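PDB 3E38: two-domain protein containing predicted PHP-like metal-dependent phosphoesterase from Bacteroides vulgatus ATCC 8482, which probably acts as a zinc-dependent phosphoesterase of the PHP family, perhaps with 5'-3' exonuclease activity on nucleic acids, and carries an Ig-like domain. Local coordinates for residues E7-D12 with V277-L282; L187-T192 with I244-L249; P252-C257 with F324-F329. One frame throughout, in Å; residues are numbered along the deposited sequence.

Interaction 1 (E7-D12 with V277-L282); sequences EIQVPD and VTDLVL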
loop_
_atom_site.group_PDB
_atom_site.type_symbol
_atom_site.label_atom_id
_atom_site.label_comp_id
_atom_site.label_asym_id
_atom_site.label_seq_id
_atom_site.Cartn_x
_atom_site.Cartn_y
_atom_site.Cartn_z
ATOM N N GLU B 7 -16.536 5.416 -0.987
ATOM C CA GLU B 7 -17.470 5.814 0.050
ATOM C C GLU B 7 -16.871 5.655 1.425
ATOM O O GLU B 7 -16.108 4.754 1.677
ATOM C CB GLU B 7 -18.747 4.976 -0.023
ATOM C CG GLU B 7 -19.558 5.183 -1.307
ATOM C CD GLU B 7 -20.189 6.569 -1.459
ATOM O OE1 GLU B 7 -20.304 7.370 -0.492
ATOM O OE2 GLU B 7 -20.605 6.837 -2.594
ATOM N N ILE B 8 -17.278 6.539 2.312
ATOM C CA ILE B 8 -16.900 6.476 3.722
ATOM C C ILE B 8 -18.038 5.744 4.445
ATOM O O ILE B 8 -19.133 6.292 4.641
ATOM C CB ILE B 8 -16.692 7.867 4.338
ATOM C CG1 ILE B 8 -15.597 8.641 3.564
ATOM C CG2 ILE B 8 -16.364 7.742 5.836
ATOM C CD1 ILE B 8 -15.497 10.125 3.902
ATOM N N GLN B 9 -17.753 4.502 4.831
ATOM C CA GLN B 9 -18.729 3.626 5.484
ATOM C C GLN B 9 -18.854 3.815 6.975
ATOM O O GLN B 9 -18.121 3.244 7.763
ATOM C CB GLN B 9 -18.392 2.180 5.192
ATOM C CG GLN B 9 -18.488 1.862 3.694
ATOM C CD GLN B 9 -18.201 0.409 3.453
ATOM O OE1 GLN B 9 -18.898 -0.460 3.966
ATOM N NE2 GLN B 9 -17.142 0.132 2.731
ATOM N N VAL B 10 -19.797 4.673 7.315
ATOM C CA VAL B 10 -20.139 4.973 8.710
ATOM C C VAL B 10 -21.667 4.947 8.796
ATOM O O VAL B 10 -22.342 5.053 7.773
ATOM C CB VAL B 10 -19.578 6.322 9.213
ATOM C CG1 VAL B 10 -18.047 6.239 9.371
ATOM C CG2 VAL B 10 -19.996 7.453 8.297
ATOM N N PRO B 11 -22.200 4.790 9.993
ATOM C CA PRO B 11 -23.641 4.752 10.058
ATOM C C PRO B 11 -24.319 6.094 10.186
ATOM O O PRO B 11 -23.689 7.160 10.325
ATOM C CB PRO B 11 -23.920 3.937 11.335
ATOM C CG PRO B 11 -22.645 4.028 12.176
ATOM C CD PRO B 11 -21.576 4.682 11.331
ATOM N N ASP B 12 -25.638 5.972 10.173
ATOM C CA ASP B 12 -26.550 7.087 10.323
ATOM C C ASP B 12 -27.246 7.002 11.627
ATOM O O ASP B 12 -27.685 5.965 12.010
ATOM C CB ASP B 12 -27.638 7.054 9.253
ATOM C CG ASP B 12 -27.087 7.255 7.864
ATOM O OD1 ASP B 12 -26.189 8.125 7.665
ATOM O OD2 ASP B 12 -27.569 6.533 6.978
ATOM N N VAL B 277 -18.763 -2.563 11.959
ATOM C CA VAL B 277 -19.381 -2.502 10.639
ATOM C C VAL B 277 -18.994 -1.189 9.940
ATOM O O VAL B 277 -19.602 -0.775 8.949
ATOM C CB VAL B 277 -20.943 -2.678 10.759
ATOM C CG1 VAL B 277 -21.294 -4.012 11.423
ATOM C CG2 VAL B 277 -21.553 -1.560 11.533
ATOM N N THR B 278 -17.958 -0.554 10.468
ATOM C CA THR B 278 -17.489 0.738 9.925
ATOM C C THR B 278 -16.072 0.711 9.398
ATOM O O THR B 278 -15.402 -0.308 9.381
ATOM C CB THR B 278 -17.575 1.866 10.958
ATOM O OG1 THR B 278 -16.522 1.737 11.912
ATOM C CG2 THR B 278 -18.916 1.809 11.716
ATOM N N ASP B 279 -15.682 1.867 8.890
ATOM C CA ASP B 279 -14.344 2.138 8.357
ATOM C C ASP B 279 -13.467 2.694 9.485
ATOM O O ASP B 279 -12.276 2.983 9.314
ATOM C CB ASP B 279 -14.372 3.174 7.216
ATOM C CG ASP B 279 -14.759 2.604 5.881
ATOM O OD1 ASP B 279 -14.752 1.365 5.735
ATOM O OD2 ASP B 279 -15.038 3.422 4.970
ATOM N N LEU B 280 -14.083 2.818 10.650
ATOM C CA LEU B 280 -13.437 3.378 11.813
ATOM C C LEU B 280 -12.958 2.329 12.780
ATOM O O LEU B 280 -13.722 1.488 13.246
ATOM C CB LEU B 280 -14.406 4.270 12.611
ATOM C CG LEU B 280 -15.278 5.365 11.987
ATOM C CD1 LEU B 280 -15.852 6.298 13.112
ATOM C CD2 LEU B 280 -14.508 6.139 11.026
ATOM N N VAL B 281 -11.700 2.453 13.146
ATOM C CA VAL B 281 -11.125 1.589 14.130
ATOM C C VAL B 281 -11.675 2.077 15.451
ATOM O O VAL B 281 -11.894 3.266 15.649
ATOM C CB VAL B 281 -9.610 1.647 14.203
ATOM C CG1 VAL B 281 -9.188 2.976 14.828
ATOM C CG2 VAL B 281 -9.098 0.455 15.043
ATOM N N LEU B 282 -11.919 1.121 16.324
ATOM C CA LEU B 282 -12.524 1.378 17.628
ATOM C C LEU B 282 -11.629 0.810 18.694
ATOM O O LEU B 282 -11.177 -0.306 18.596
ATOM C CB LEU B 282 -13.933 0.756 17.694
ATOM C CG LEU B 282 -14.888 1.203 16.574
ATOM C CD1 LEU B 282 -16.051 0.214 16.344
ATOM C CD2 LEU B 282 -15.401 2.654 16.850
HETATM O O HOH W 1 -15.083 2.047 2.429
#
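Asp-279 turns its CG beside its own backbone N, anti to the carbonyl carbon (chi1 -81°), and this carries the carboxylate to the backbone of Gln-9. Gln-9 has the same kind of first torsion (chi1 -63°). Its CB then lies next to the carboxylate and its extended chain runs on past it. The contact joins two loops. Residues 7-12 lead into strand 17-22 of the metal-binding domain, and 277-282 link two strands of the Ig-like domain. Two hydrogen bonds form a reciprocal pair. Gln-9 N donates to Asp-279 OD2 at 2.9 Å, from above the carboxylate plane. Asp-279 N donates to Gln-9 O at 3.0 Å, nearly in line with that C=O. OD2 also accepts from a water, which donates a second time to Glu-7 O and accepts from Gln-9 NE2. The other carboxylate oxygen, OD1, is bonded to His-304. Replacing Asp-279 by an alanine removes the carboxylate, which would probably leave Gln-9 N and this water without their shared acceptor and cost His-304 its bond to OD1. Apolar contacts lie beside these bonds. Val-10 CG1 meets Leu-280 CD2 at 3.9 Å, and Pro-11 CD lies 3.9 Å from Thr-278 CG2. Phe-253 of helix 247-257 touches both Val-10 and Pro-11. Thr-278 makes an ST turn, and its hydroxyl also bonds Asn-276. In that turn Thr-278 OG1 accepts from Leu-280 N at 3.0 Å.

Interaction 2 (L187-T192 with I244-L249); sequences LTMIGT and IGREDL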
loop_
_atom_site.group_PDB
_atom_site.type_symbol
_atom_site.label_atom_id
_atom_site.label_comp_id
_atom_site.label_asym_id
_atom_site.label_seq_id
_atom_site.Cartn_x
_atom_site.Cartn_y
_atom_site.Cartn_z
ATOM N N LEU B 187 -21.048 25.499 21.379
ATOM C CA LEU B 187 -20.718 25.707 19.987
ATOM C C LEU B 187 -20.576 24.397 19.246
ATOM O O LEU B 187 -20.458 23.308 19.826
ATOM C CB LEU B 187 -19.416 26.503 19.854
ATOM C CG LEU B 187 -19.368 27.843 20.597
ATOM C CD1 LEU B 187 -17.970 28.290 20.893
ATOM C CD2 LEU B 187 -20.081 28.910 19.799
ATOM N N THR B 188 -20.561 24.556 17.936
ATOM C CA THR B 188 -20.420 23.431 16.991
ATOM C C THR B 188 -18.967 23.050 16.820
ATOM O O THR B 188 -18.170 23.889 16.464
ATOM C CB THR B 188 -21.032 23.787 15.661
ATOM O OG1 THR B 188 -22.411 24.084 15.906
ATOM C CG2 THR B 188 -20.903 22.642 14.630
HETATM N N MSE B 189 -18.636 21.787 17.128
HETATM C CA MSE B 189 -17.267 21.270 16.950
HETATM C C MSE B 189 -17.085 20.934 15.493
HETATM O O MSE B 189 -17.895 20.229 14.904
HETATM C CB MSE B 189 -17.004 20.037 17.800
HETATM C CG MSE B 189 -17.208 20.292 19.280
HETATM SE SE MSE B 189 -16.729 18.737 20.241
HETATM C CE MSE B 189 -17.691 19.196 21.941
ATOM N N ILE B 190 -16.025 21.512 14.949
ATOM C CA ILE B 190 -15.662 21.411 13.541
ATOM C C ILE B 190 -14.325 20.741 13.277
ATOM O O ILE B 190 -13.367 20.895 14.002
ATOM C CB ILE B 190 -15.596 22.805 12.859
ATOM C CG1 ILE B 190 -16.940 23.508 12.861
ATOM C CG2 ILE B 190 -15.170 22.655 11.358
ATOM C CD1 ILE B 190 -17.970 22.882 11.929
ATOM N N GLY B 191 -14.259 20.042 12.161
ATOM C CA GLY B 191 -12.995 19.467 11.752
ATOM C C GLY B 191 -12.787 19.578 10.258
ATOM O O GLY B 191 -13.634 19.172 9.463
ATOM N N THR B 192 -11.636 20.120 9.895
ATOM C CA THR B 192 -11.343 20.390 8.485
ATOM C C THR B 192 -9.921 20.066 8.088
ATOM O O THR B 192 -9.081 19.786 8.918
ATOM C CB THR B 192 -11.604 21.851 8.154
ATOM O OG1 THR B 192 -10.594 22.633 8.771
ATOM C CG2 THR B 192 -12.961 22.305 8.698
ATOM N N ILE B 244 -14.472 13.120 17.473
ATOM C CA ILE B 244 -14.696 14.078 18.536
ATOM C C ILE B 244 -16.080 14.701 18.495
ATOM O O ILE B 244 -16.514 15.228 17.478
ATOM C CB ILE B 244 -13.633 15.180 18.420
ATOM C CG1 ILE B 244 -12.244 14.521 18.314
ATOM C CG2 ILE B 244 -13.753 16.181 19.600
ATOM C CD1 ILE B 244 -11.244 15.229 17.434
ATOM N N GLY B 245 -16.766 14.632 19.622
ATOM C CA GLY B 245 -18.104 15.201 19.717
ATOM C C GLY B 245 -18.815 15.043 21.051
ATOM O O GLY B 245 -18.291 14.485 21.996
ATOM N N ARG B 246 -20.031 15.556 21.121
ATOM C CA ARG B 246 -20.815 15.421 22.343
ATOM C C ARG B 246 -21.286 13.984 22.512
ATOM O O ARG B 246 -21.675 13.272 21.581
ATOM C CB ARG B 246 -21.978 16.411 22.406
ATOM C CG ARG B 246 -21.520 17.830 22.639
ATOM C CD ARG B 246 -22.667 18.799 22.931
ATOM N NE ARG B 246 -22.161 20.174 22.961
ATOM C CZ ARG B 246 -21.693 20.815 21.891
ATOM N NH1 ARG B 246 -21.621 20.200 20.708
ATOM N NH2 ARG B 246 -21.232 22.038 22.008
ATOM N N GLU B 247 -21.185 13.577 23.751
ATOM C CA GLU B 247 -21.552 12.242 24.178
ATOM C C GLU B 247 -22.939 11.821 23.722
ATOM O O GLU B 247 -23.176 10.667 23.402
ATOM C CB GLU B 247 -21.526 12.177 25.702
ATOM C CG GLU B 247 -22.074 10.882 26.178
ATOM C CD GLU B 247 -22.180 10.813 27.650
ATOM O OE1 GLU B 247 -22.008 11.856 28.309
ATOM O OE2 GLU B 247 -22.447 9.712 28.146
ATOM N N ASP B 248 -23.854 12.779 23.748
ATOM C CA ASP B 248 -25.249 12.532 23.383
ATOM C C ASP B 248 -25.373 12.200 21.906
ATOM O O ASP B 248 -26.398 11.759 21.433
ATOM C CB ASP B 248 -26.145 13.712 23.725
ATOM C CG ASP B 248 -25.836 14.934 22.891
ATOM O OD1 ASP B 248 -25.181 14.811 21.825
ATOM O OD2 ASP B 248 -26.250 16.012 23.304
ATOM N N LEU B 249 -24.292 12.426 21.198
ATOM C CA LEU B 249 -24.214 12.109 19.781
ATOM C C LEU B 249 -23.309 10.891 19.559
ATOM O O LEU B 249 -23.644 10.001 18.772
ATOM C CB LEU B 249 -23.706 13.303 18.978
ATOM C CG LEU B 249 -24.707 14.420 18.677
ATOM C CD1 LEU B 249 -24.018 15.483 17.868
ATOM C CD2 LEU B 249 -25.924 13.847 17.947
HETATM O O HOH W 2 -20.781 19.957 17.917
#
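Met-189, on strand 188-192, faces Gly-245 at the nearest approach of the two backbones, with CA atoms 6.7 Å apart. The second segment is fully extended at Gly-245 and then enters helix 247-257, with Arg-246 at the N-cap position. Met-189 is a selenomethionine. Its chain runs straight beyond CG toward the other segment. There Met-189 SE rests 3.8 Å from Gly-245 CA and 4.0 Å from Ile-244 CG2. The Ile-244 side chain lies at about a right angle to it. The Arg-246 side chain passes obliquely by that of Met-189. It is extended from CG to NE, and this reach brings the guanidinium to the start of the strand. Arg-246 NH2 donates to Leu-187 O at 2.6 Å, almost straight at 174°. The acceptor lies in the guanidinium plane. Met-189 CE covers one face of the same group, about over its centre. A water in that plane accepts from Met-189 N at 2.9 Å and, weakly, from Arg-246 NH1. Arg-246 NH2 has a second, weak bond to Cys-182 O of helix 176-185. This contact joins strand 188-192 of the PHP-like domain, paired with strand 165-170, to the lead-in of helix 247-257. Cys-182 and Leu-183 of helix 176-185 pack on Met-189, Val-168 of strand 165-170 touches it too, and Ile-179 and Phe-239 touch Ile-244.

Interaction 3 (P252-C257 with F324-F329); sequences PFFEKC and FEVTNF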
loop_
_atom_site.group_PDB
_atom_site.type_symbol
_atom_site.label_atom_id
_atom_site.label_comp_id
_atom_site.label_asym_id
_atom_site.label_seq_id
_atom_site.Cartn_x
_atom_site.Cartn_y
_atom_site.Cartn_z
ATOM N N PRO B 252 -24.912 7.261 20.813
ATOM C CA PRO B 252 -25.749 6.523 19.880
ATOM C C PRO B 252 -25.053 6.131 18.594
ATOM O O PRO B 252 -25.502 5.209 17.907
ATOM C CB PRO B 252 -26.880 7.517 19.546
ATOM C CG PRO B 252 -26.383 8.861 20.000
ATOM C CD PRO B 252 -25.544 8.528 21.209
ATOM N N PHE B 253 -23.975 6.839 18.288
ATOM C CA PHE B 253 -23.202 6.609 17.017
ATOM C C PHE B 253 -22.411 5.331 17.188
ATOM O O PHE B 253 -22.385 4.453 16.332
ATOM C CB PHE B 253 -22.312 7.820 16.691
ATOM C CG PHE B 253 -21.589 7.731 15.382
ATOM C CD1 PHE B 253 -22.259 7.935 14.179
ATOM C CD2 PHE B 253 -20.226 7.477 15.341
ATOM C CE1 PHE B 253 -21.591 7.862 12.958
ATOM C CE2 PHE B 253 -19.554 7.397 14.113
ATOM C CZ PHE B 253 -20.247 7.591 12.922
ATOM N N PHE B 254 -21.835 5.194 18.366
ATOM C CA PHE B 254 -21.047 4.007 18.673
ATOM C C PHE B 254 -21.914 2.796 18.616
ATOM O O PHE B 254 -21.513 1.754 18.162
ATOM C CB PHE B 254 -20.413 4.069 20.056
ATOM C CG PHE B 254 -19.647 2.816 20.410
ATOM C CD1 PHE B 254 -18.428 2.546 19.812
ATOM C CD2 PHE B 254 -20.142 1.908 21.341
ATOM C CE1 PHE B 254 -17.714 1.403 20.129
ATOM C CE2 PHE B 254 -19.409 0.744 21.661
ATOM C CZ PHE B 254 -18.210 0.508 21.066
ATOM N N GLU B 255 -23.126 2.965 19.103
ATOM C CA GLU B 255 -24.124 1.870 19.150
ATOM C C GLU B 255 -24.440 1.365 17.737
ATOM O O GLU B 255 -24.753 0.200 17.512
ATOM C CB GLU B 255 -25.384 2.348 19.881
ATOM C CG GLU B 255 -26.386 1.278 20.252
ATOM C CD GLU B 255 -27.261 0.853 19.092
ATOM O OE1 GLU B 255 -27.790 1.743 18.379
ATOM O OE2 GLU B 255 -27.444 -0.377 18.913
ATOM N N LYS B 256 -24.285 2.247 16.772
ATOM C CA LYS B 256 -24.543 1.915 15.370
ATOM C C LYS B 256 -23.294 1.355 14.687
ATOM O O LYS B 256 -23.368 0.766 13.604
ATOM C CB LYS B 256 -24.948 3.176 14.617
ATOM C CG LYS B 256 -26.197 3.822 15.095
ATOM C CD LYS B 256 -27.376 3.112 14.582
ATOM C CE LYS B 256 -28.579 4.016 14.658
ATOM N NZ LYS B 256 -29.747 3.296 14.130
ATOM N N CYS B 257 -22.155 1.533 15.351
ATOM C CA CYS B 257 -20.838 1.148 14.775
ATOM C C CYS B 257 -20.505 -0.311 14.987
ATOM O O CYS B 257 -19.684 -0.889 14.283
ATOM C CB CYS B 257 -19.712 1.984 15.375
ATOM S SG CYS B 257 -19.636 3.684 14.792
ATOM N N PHE B 324 -16.474 -0.294 29.735
ATOM C CA PHE B 324 -15.288 0.163 29.030
ATOM C C PHE B 324 -15.421 1.543 28.439
ATOM O O PHE B 324 -16.512 2.055 28.144
ATOM C CB PHE B 324 -14.900 -0.838 27.932
ATOM C CG PHE B 324 -16.000 -1.139 26.954
ATOM C CD1 PHE B 324 -16.247 -0.295 25.886
ATOM C CD2 PHE B 324 -16.783 -2.272 27.099
ATOM C CE1 PHE B 324 -17.249 -0.586 24.966
ATOM C CE2 PHE B 324 -17.800 -2.555 26.182
ATOM C CZ PHE B 324 -18.021 -1.708 25.112
ATOM N N GLU B 325 -14.264 2.155 28.284
ATOM C CA GLU B 325 -14.164 3.452 27.619
ATOM C C GLU B 325 -13.838 3.246 26.123
ATOM O O GLU B 325 -13.044 2.394 25.798
ATOM C CB GLU B 325 -13.054 4.262 28.270
ATOM C CG GLU B 325 -12.902 5.662 27.801
ATOM C CD GLU B 325 -11.624 6.280 28.349
ATOM O OE1 GLU B 325 -10.895 5.554 29.051
ATOM O OE2 GLU B 325 -11.320 7.467 28.057
ATOM N N VAL B 326 -14.490 3.986 25.223
ATOM C CA VAL B 326 -14.107 3.936 23.796
ATOM C C VAL B 326 -13.166 5.096 23.705
ATOM O O VAL B 326 -13.579 6.226 23.445
ATOM C CB VAL B 326 -15.240 4.127 22.808
ATOM C CG1 VAL B 326 -14.681 3.951 21.330
ATOM C CG2 VAL B 326 -16.381 3.159 23.131
ATOM N N THR B 327 -11.892 4.777 23.902
ATOM C CA THR B 327 -10.821 5.770 24.083
ATOM C C THR B 327 -10.664 6.752 22.947
ATOM O O THR B 327 -10.157 7.853 23.166
ATOM C CB THR B 327 -9.411 5.095 24.335
ATOM O OG1 THR B 327 -9.017 4.322 23.193
ATOM C CG2 THR B 327 -9.421 4.205 25.587
ATOM N N ASN B 328 -11.073 6.372 21.742
ATOM C CA ASN B 328 -10.871 7.267 20.603
ATOM C C ASN B 328 -12.151 8.001 20.186
ATOM O O ASN B 328 -12.204 8.648 19.160
ATOM C CB ASN B 328 -10.224 6.545 19.407
ATOM C CG ASN B 328 -11.056 5.430 18.857
ATOM O OD1 ASN B 328 -11.640 4.687 19.611
ATOM N ND2 ASN B 328 -11.033 5.238 17.512
ATOM N N PHE B 329 -13.185 7.855 20.999
ATOM C CA PHE B 329 -14.448 8.611 20.844
ATOM C C PHE B 329 -14.429 9.657 21.925
ATOM O O PHE B 329 -14.934 9.448 23.042
ATOM C CB PHE B 329 -15.672 7.728 20.966
ATOM C CG PHE B 329 -16.102 7.099 19.643
ATOM C CD1 PHE B 329 -15.186 6.878 18.636
ATOM C CD2 PHE B 329 -17.417 6.715 19.442
ATOM C CE1 PHE B 329 -15.579 6.305 17.455
ATOM C CE2 PHE B 329 -17.817 6.143 18.252
ATOM C CZ PHE B 329 -16.902 5.932 17.265
#
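Residues 252-257 lie on helix 247-257, kinked at Pro-252, and the chain of strand 321-326 turns a corner in a type I beta turn from Val-326 to Phe-329. Phe-254 has the largest share of the contact. Its CG is anti to the backbone N (chi1 177°), which swings the ring off the helix toward Val-326. Val-326 CG2 sits over one face of that ring, 3.8 Å from the centroid of the Phe-254 ring and 14° off the normal, a CH-pi contact displaced toward the rim. The edge of the Phe-254 ring points at the face of Phe-329 in an offset edge-to-face pair. The centroids are 5.9 Å apart and the planes stand at 85°. Phe-324 CE1 comes within 4.2 Å of Phe-254 CZ, and Phe-254 CZ lies near the plane of the Phe-324 ring. This is where the linking helix docks on the Ig-like beta-sandwich. Tyr-339 of strand 335-342 meets the Phe-254 ring edge-to-face. Leu-337 of the same strand and Leu-284 of strand 282-286 touch it, so Phe-254 is buried among sheet residues. Phe-329 also meets Phe-253 and Cys-257. Phe-329 CE2 lies 3.8 Å from Phe-254 CB. Phe-329 CE2 also approaches the edge of the Phe-253 ring, 4.0 Å from Phe-253 CD2, with the two side chains crossing at about a right angle. Leu-243 of strand 242-244 touches both Phe-253 and Phe-329. Cys-257 SG reaches the edge of the Phe-329 ring, 4.3 Å from Phe-329 CZ.

Interactions 2 and 3 are buried, and interaction 1 is partly open to solvent. Helix 247-257 serves both buried contacts: the residues leading into it, up to its N-cap, meet the PHP-like domain in interaction 2, and its later turns meet the Ig-like domain in interaction 3. Interaction 1 joins the same two domains by loops, with centres about 12 Å from interaction 3. They touch: Val-277 N lies 3.0 Å from Cys-257 O, and Val-281 O lies 2.8 Å from Asn-328 ND2, both probable hydrogen bonds. The chemistry follows the place. Interaction 1 relies on backbone and carboxylate bonds with a water, interaction 2 mixes selenium packing with one arginine, and interaction 3 is aromatic and aliphatic.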